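Local coordinates for protein probable TonB-dependent siderophore receptor PiuA (Acinetobacter baumannii, PDB 5FP1) that probably binds iron-chelating siderophores at the outer membrane as the first step of iron uptake, and may bind ferric enterobactin with micromolar affinity, at residues N103-N108 with Q267-G272; Y198-I203 with L224-K229. All blocks are in the same frame, centred on the assembly; numbering follows the deposited sequence. Where two conformers were deposited one is given.

Contact 1 of 2, residues N103-N108 with Q267-G272; sequences NSTSQN and QENHIG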
loop_
_atom_site.group_PDB
_atom_site.type_symbol
_atom_site.label_atom_id
_atom_site.label_comp_id
_atom_site.label_asym_id
_atom_site.label_seq_id
_atom_site.Cartn_x
_atom_site.Cartn_y
_atom_site.Cartn_z
ATOM N N ASN A 103 -2.731 8.876 5.474
ATOM C CA ASN A 103 -2.736 8.146 6.726
ATOM C C ASN A 103 -1.677 7.072 6.596
ATOM O O ASN A 103 -1.994 5.875 6.472
ATOM C CB ASN A 103 -4.121 7.530 6.949
ATOM C CG ASN A 103 -4.300 6.990 8.353
ATOM O OD1 ASN A 103 -4.057 7.686 9.331
ATOM N ND2 ASN A 103 -4.723 5.748 8.455
ATOM N N SER A 104 -0.424 7.510 6.558
ATOM C CA SER A 104 0.693 6.639 6.187
ATOM C C SER A 104 1.583 6.230 7.344
ATOM O O SER A 104 2.786 6.117 7.178
ATOM C CB SER A 104 1.561 7.303 5.103
ATOM O OG SER A 104 0.894 7.220 3.860
ATOM N N THR A 105 0.991 5.948 8.494
ATOM C CA THR A 105 1.678 5.205 9.519
ATOM C C THR A 105 1.675 3.746 9.134
ATOM O O THR A 105 0.762 3.270 8.427
ATOM C CB THR A 105 0.976 5.415 10.887
ATOM O OG1 THR A 105 -0.434 5.248 10.723
ATOM C CG2 THR A 105 1.236 6.853 11.382
ATOM N N SER A 106 2.639 2.996 9.636
ATOM C CA SER A 106 2.696 1.596 9.246
ATOM C C SER A 106 1.510 0.801 9.808
ATOM O O SER A 106 1.242 0.793 11.024
ATOM C CB SER A 106 3.987 0.957 9.672
ATOM O OG SER A 106 4.082 -0.361 9.150
ATOM N N GLN A 107 0.840 0.119 8.896
ATOM C CA GLN A 107 -0.347 -0.678 9.203
ATOM C C GLN A 107 -0.468 -1.795 8.181
ATOM O O GLN A 107 0.024 -1.682 7.043
ATOM C CB GLN A 107 -1.618 0.180 9.058
ATOM C CG GLN A 107 -1.640 1.460 9.850
ATOM C CD GLN A 107 -2.713 2.440 9.384
ATOM O OE1 GLN A 107 -2.476 3.665 9.245
ATOM N NE2 GLN A 107 -3.898 1.934 9.217
ATOM N N ASN A 108 -1.150 -2.865 8.572
ATOM C CA ASN A 108 -1.630 -3.888 7.638
ATOM C C ASN A 108 -3.122 -3.607 7.416
ATOM O O ASN A 108 -3.959 -3.982 8.243
ATOM C CB ASN A 108 -1.412 -5.276 8.240
ATOM C CG ASN A 108 0.054 -5.538 8.588
ATOM O OD1 ASN A 108 0.942 -5.195 7.844
ATOM N ND2 ASN A 108 0.290 -6.175 9.712
ATOM N N GLN A 267 -1.384 -4.113 16.365
ATOM C CA GLN A 267 -1.659 -2.824 15.780
ATOM C C GLN A 267 -2.993 -2.342 16.306
ATOM O O GLN A 267 -3.933 -3.129 16.500
ATOM C CB GLN A 267 -1.684 -2.940 14.249
ATOM C CG GLN A 267 -0.383 -3.484 13.669
ATOM C CD GLN A 267 -0.279 -3.359 12.167
ATOM O OE1 GLN A 267 -1.275 -3.373 11.448
ATOM N NE2 GLN A 267 0.938 -3.235 11.682
ATOM N N GLU A 268 -3.108 -1.036 16.434
ATOM C CA GLU A 268 -4.365 -0.428 16.843
ATOM C C GLU A 268 -4.528 0.914 16.164
ATOM O O GLU A 268 -3.677 1.781 16.285
ATOM C CB GLU A 268 -4.405 -0.246 18.366
ATOM C CG GLU A 268 -5.742 0.296 18.850
ATOM C CD GLU A 268 -5.793 0.493 20.370
ATOM O OE1 GLU A 268 -4.975 -0.101 21.106
ATOM O OE2 GLU A 268 -6.661 1.247 20.832
ATOM N N ASN A 269 -5.619 1.054 15.423
ATOM C CA ASN A 269 -5.873 2.234 14.636
ATOM C C ASN A 269 -7.270 2.784 14.881
ATOM O O ASN A 269 -8.235 2.025 14.855
ATOM C CB ASN A 269 -5.670 1.934 13.171
ATOM C CG ASN A 269 -4.190 1.871 12.810
ATOM O OD1 ASN A 269 -3.540 2.893 12.575
ATOM N ND2 ASN A 269 -3.643 0.679 12.873
ATOM N N HIS A 270 -7.327 4.102 15.076
ATOM C CA HIS A 270 -8.579 4.835 15.235
ATOM C C HIS A 270 -8.545 5.982 14.270
ATOM O O HIS A 270 -7.520 6.681 14.174
ATOM C CB HIS A 270 -8.680 5.436 16.640
ATOM C CG HIS A 270 -8.632 4.448 17.752
ATOM N ND1 HIS A 270 -9.761 4.065 18.450
ATOM C CD2 HIS A 270 -7.591 3.798 18.334
ATOM C CE1 HIS A 270 -9.419 3.206 19.394
ATOM N NE2 HIS A 270 -8.111 3.018 19.338
ATOM N N ILE A 271 -9.651 6.212 13.555
ATOM C CA ILE A 271 -9.771 7.413 12.730
ATOM C C ILE A 271 -11.167 8.046 12.967
ATOM O O ILE A 271 -12.180 7.355 12.863
ATOM C CB ILE A 271 -9.660 7.106 11.206
ATOM C CG1 ILE A 271 -8.385 6.321 10.879
ATOM C CG2 ILE A 271 -9.710 8.414 10.388
ATOM C CD1 ILE A 271 -8.285 5.861 9.432
ATOM N N GLY A 272 -11.183 9.341 13.246
ATOM C CA GLY A 272 -12.423 10.107 13.420
ATOM C C GLY A 272 -12.449 11.225 12.387
ATOM O O GLY A 272 -11.471 11.962 12.238
HETATM O O HOH W 1 -0.662 0.087 13.000
HETATM O O HOH W 2 -3.908 -2.916 11.085
#

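Contact 2 of 2, residues Y198-I203 with L224-K229; sequences YKRVGI and LQTDDK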
loop_
_atom_site.group_PDB
_atom_site.type_symbol
_atom_site.label_atom_id
_atom_site.label_comp_id
_atom_site.label_asym_id
_atom_site.label_seq_id
_atom_site.Cartn_x
_atom_site.Cartn_y
_atom_site.Cartn_z
ATOM N N TYR A 198 -3.145 -14.644 12.460
ATOM C CA TYR A 198 -3.737 -13.314 12.426
ATOM C C TYR A 198 -5.045 -13.302 13.184
ATOM O O TYR A 198 -5.859 -14.216 13.031
ATOM C CB TYR A 198 -3.971 -12.898 10.960
ATOM C CG TYR A 198 -2.673 -12.839 10.242
ATOM C CD1 TYR A 198 -1.844 -11.724 10.387
ATOM C CD2 TYR A 198 -2.219 -13.906 9.485
ATOM C CE1 TYR A 198 -0.605 -11.663 9.785
ATOM C CE2 TYR A 198 -0.974 -13.857 8.874
ATOM C CZ TYR A 198 -0.173 -12.738 9.045
ATOM O OH TYR A 198 1.058 -12.659 8.461
ATOM N N LYS A 199 -5.250 -12.279 14.001
ATOM C CA LYS A 199 -6.537 -12.094 14.689
ATOM C C LYS A 199 -6.847 -10.620 14.725
ATOM O O LYS A 199 -5.995 -9.809 15.095
ATOM C CB LYS A 199 -6.497 -12.639 16.127
ATOM C CG LYS A 199 -6.111 -14.113 16.236
ATOM C CD LYS A 199 -6.089 -14.596 17.675
ATOM C CE LYS A 199 -5.792 -16.090 17.732
ATOM N NZ LYS A 199 -4.551 -16.424 16.963
ATOM N N ARG A 200 -8.058 -10.255 14.341
ATOM C CA ARG A 200 -8.419 -8.864 14.405
ATOM C C ARG A 200 -9.918 -8.611 14.540
ATOM O O ARG A 200 -10.742 -9.438 14.151
ATOM C CB ARG A 200 -7.838 -8.112 13.195
ATOM C CG ARG A 200 -8.225 -8.603 11.848
ATOM C CD ARG A 200 -7.353 -8.005 10.733
ATOM N NE ARG A 200 -7.689 -8.583 9.433
ATOM C CZ ARG A 200 -6.994 -9.535 8.832
ATOM N NH1 ARG A 200 -5.921 -10.069 9.416
ATOM N NH2 ARG A 200 -7.401 -10.010 7.667
ATOM N N VAL A 201 -10.235 -7.445 15.081
ATOM C CA VAL A 201 -11.605 -6.981 15.259
ATOM C C VAL A 201 -11.667 -5.515 14.854
ATOM O O VAL A 201 -10.713 -4.745 15.073
ATOM C CB VAL A 201 -12.028 -7.173 16.734
ATOM C CG1 VAL A 201 -13.309 -6.413 17.060
ATOM C CG2 VAL A 201 -12.167 -8.660 17.037
ATOM N N GLY A 202 -12.766 -5.130 14.222
ATOM C CA GLY A 202 -12.960 -3.754 13.842
ATOM C C GLY A 202 -14.410 -3.315 13.870
ATOM O O GLY A 202 -15.338 -4.126 13.826
ATOM N N ILE A 203 -14.588 -2.007 13.900
ATOM C CA ILE A 203 -15.895 -1.416 13.788
ATOM C C ILE A 203 -15.751 -0.081 13.073
ATOM O O ILE A 203 -14.738 0.631 13.230
ATOM C CB ILE A 203 -16.538 -1.261 15.203
ATOM C CG1 ILE A 203 -18.012 -0.840 15.091
ATOM C CG2 ILE A 203 -15.787 -0.262 16.035
ATOM C CD1 ILE A 203 -18.763 -0.975 16.417
ATOM N N LEU A 224 -9.724 -0.511 14.176
ATOM C CA LEU A 224 -9.218 -1.839 13.914
ATOM C C LEU A 224 -8.102 -2.174 14.869
ATOM O O LEU A 224 -7.168 -1.360 15.087
ATOM C CB LEU A 224 -8.680 -1.944 12.483
ATOM C CG LEU A 224 -8.207 -3.340 12.066
ATOM C CD1 LEU A 224 -9.364 -4.275 11.829
ATOM C CD2 LEU A 224 -7.345 -3.285 10.806
ATOM N N GLN A 225 -8.174 -3.373 15.438
ATOM C CA GLN A 225 -7.158 -3.809 16.383
ATOM C C GLN A 225 -6.768 -5.234 16.086
ATOM O O GLN A 225 -7.640 -6.093 15.845
ATOM C CB GLN A 225 -7.655 -3.666 17.840
ATOM C CG GLN A 225 -6.531 -3.880 18.852
ATOM C CD GLN A 225 -6.843 -3.391 20.266
ATOM O OE1 GLN A 225 -7.809 -2.638 20.528
ATOM N NE2 GLN A 225 -5.988 -3.804 21.199
ATOM N N THR A 226 -5.455 -5.486 16.053
ATOM C CA THR A 226 -4.929 -6.799 15.675
ATOM C C THR A 226 -4.091 -7.405 16.782
ATOM O O THR A 226 -3.548 -6.697 17.641
ATOM C CB THR A 226 -4.004 -6.734 14.430
ATOM O OG1 THR A 226 -2.742 -6.174 14.829
ATOM C CG2 THR A 226 -4.595 -5.891 13.340
ATOM N N ASP A 227 -3.936 -8.729 16.721
ATOM C CA ASP A 227 -3.156 -9.482 17.704
ATOM C C ASP A 227 -2.601 -10.693 16.964
ATOM O O ASP A 227 -3.290 -11.714 16.818
ATOM C CB ASP A 227 -4.081 -9.916 18.864
ATOM C CG ASP A 227 -3.337 -10.620 20.010
ATOM O OD1 ASP A 227 -2.101 -10.570 20.097
ATOM O OD2 ASP A 227 -4.016 -11.224 20.855
ATOM N N ASP A 228 -1.383 -10.567 16.449
ATOM C CA ASP A 228 -0.856 -11.514 15.508
ATOM C C ASP A 228 0.403 -12.207 16.027
ATOM O O ASP A 228 1.107 -11.668 16.896
ATOM C CB ASP A 228 -0.424 -10.815 14.216
ATOM C CG ASP A 228 -1.543 -10.093 13.498
ATOM O OD1 ASP A 228 -2.754 -10.379 13.707
ATOM O OD2 ASP A 228 -1.165 -9.258 12.640
ATOM N N LYS A 229 0.702 -13.355 15.434
ATOM C CA LYS A 229 2.041 -13.934 15.497
ATOM C C LYS A 229 2.627 -13.646 14.091
ATOM O O LYS A 229 2.165 -14.196 13.123
ATOM C CB LYS A 229 1.993 -15.438 15.785
ATOM C CG LYS A 229 1.491 -15.816 17.179
ATOM C CD LYS A 229 2.399 -15.165 18.218
ATOM C CE LYS A 229 2.134 -15.582 19.667
ATOM N NZ LYS A 229 3.151 -14.908 20.533
HETATM O O HOH W 3 -2.500 -14.285 17.007
HETATM O O HOH W 4 -4.462 -9.285 11.772
#

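Contact 1 of 2, residues N103-N108 with Q267-G272
A loop of the plug domain meets the inner wall of the beta-barrel here: Asn108, Gln107 and Asn103, in the loop between strands 101-102 and 114-121, face Gln267, Asn269 and Ile271 of barrel strand 264-279. The interface is a worked example of how a TonB-dependent receptor seats its plug through polar side chains and water. Alternation along the strand selects the participants, since Gln267, Asn269 and Ile271 all point toward the loop. The one direct hydrogen bond runs from Asn108 N to Gln267 OE1, 2.9 Å long and nearly straight at 166°. The donor lies in the carbonyl plane of the Gln267 amide, on a lone pair. Gln267 gets there with an extended chain, its CG anti to the carbonyl carbon (chi1 -58°). A water bound to Asn108 O donates a second hydrogen bond to Gln267 OE1, 2.7 Å from the water, so two donors grip this oxygen, while NE2 makes a weak hydrogen bond to Asn297. Next to it, the amide of Gln107 stacks on that of Asn269 with the planes 26° apart, Gln107 CD lying 3.3 Å from Asn269 OD1. Ser295 OG of the neighbouring strand 284-304 is hydrogen-bonded to both Asn269 OD1 and Thr105 OG1, while Asn269 ND2 donates to a water at 3.0 Å that in turn donates to Ser106 O. At the far end the contact turns partly apolar: Ile271 CD1 reaches Asn103 ND2 at 3.7 Å, the two side chains coming from opposite directions, and both also touch Met291. With amides and water carrying most of the interface and no salt bridge across it, neutral groups hold these two segments together, one direct bond being joined by two water bridges, and Thr105-Ser295 is a further plug-to-barrel link.

Contact 2 of 2, residues Y198-I203 with L224-K229
Asp228 OD1 is gripped by two donors, Lys199 N at 3.2 Å and a water at 2.8 Å that also accepts from Arg200 NH1. The backbone N-H meets OD1 nearly along its C-O axis, so a side-chain carboxylate takes up a main-chain donor. With chi1 at -60°, CG of Asp228 stands beside its own backbone N, and the other oxygen, OD2, comes to the edge of the Tyr198 ring, 3.4 Å from CD1; ring and carboxylate planes are 74° apart. The water link and the nearby guanidinium would probably help to stabilise the negative charge. Asp227 N bonds to Lys199 O at 2.8 Å. In the antiparallel ladder, Val201 and Gln225 form a hydrogen-bonded pair, bonded in both directions. Arg200 with Thr226 and Gly202 with Leu224 are the non-hydrogen-bonded pairs; on their shared face Thr226 CG2 packs against Arg200 CB at 3.9 Å. On the face that carries Val201 and Gln225, a second water ties Lys199 NZ to Asp227 O, while NZ also forms a salt bridge with Glu197. Arg200 extends from the barrel wall to a salt bridge with Glu110 of the plug, and the hairpin of strands 197-209 and 215-226 is flanked by strand 177-188 on one side and strand 264-279 on the other.

In the fold
Strands 215-226 and 264-279 are neighbours in the barrel, and this join brings the two contacts together: Thr226 N lies 2.8 Å from Gln267 O, and Asn269 N lies 2.9 Å from Leu224 O, both probable hydrogen bonds. Their centres are about 12 Å apart. Contact 1 lies deeper, about 12 Å from the chain centre against 18 Å for contact 2, and none of its touching residues is exposed. It joins two domains through side-chain amides, one main-chain N-H and water, whereas contact 2 builds the wall itself mainly with main-chain bonds and places Val201 and Asp227 on the surface. Both reach one plug loop, contact 1 by neutral groups, contact 2 by the Arg200-Glu110 salt bridge.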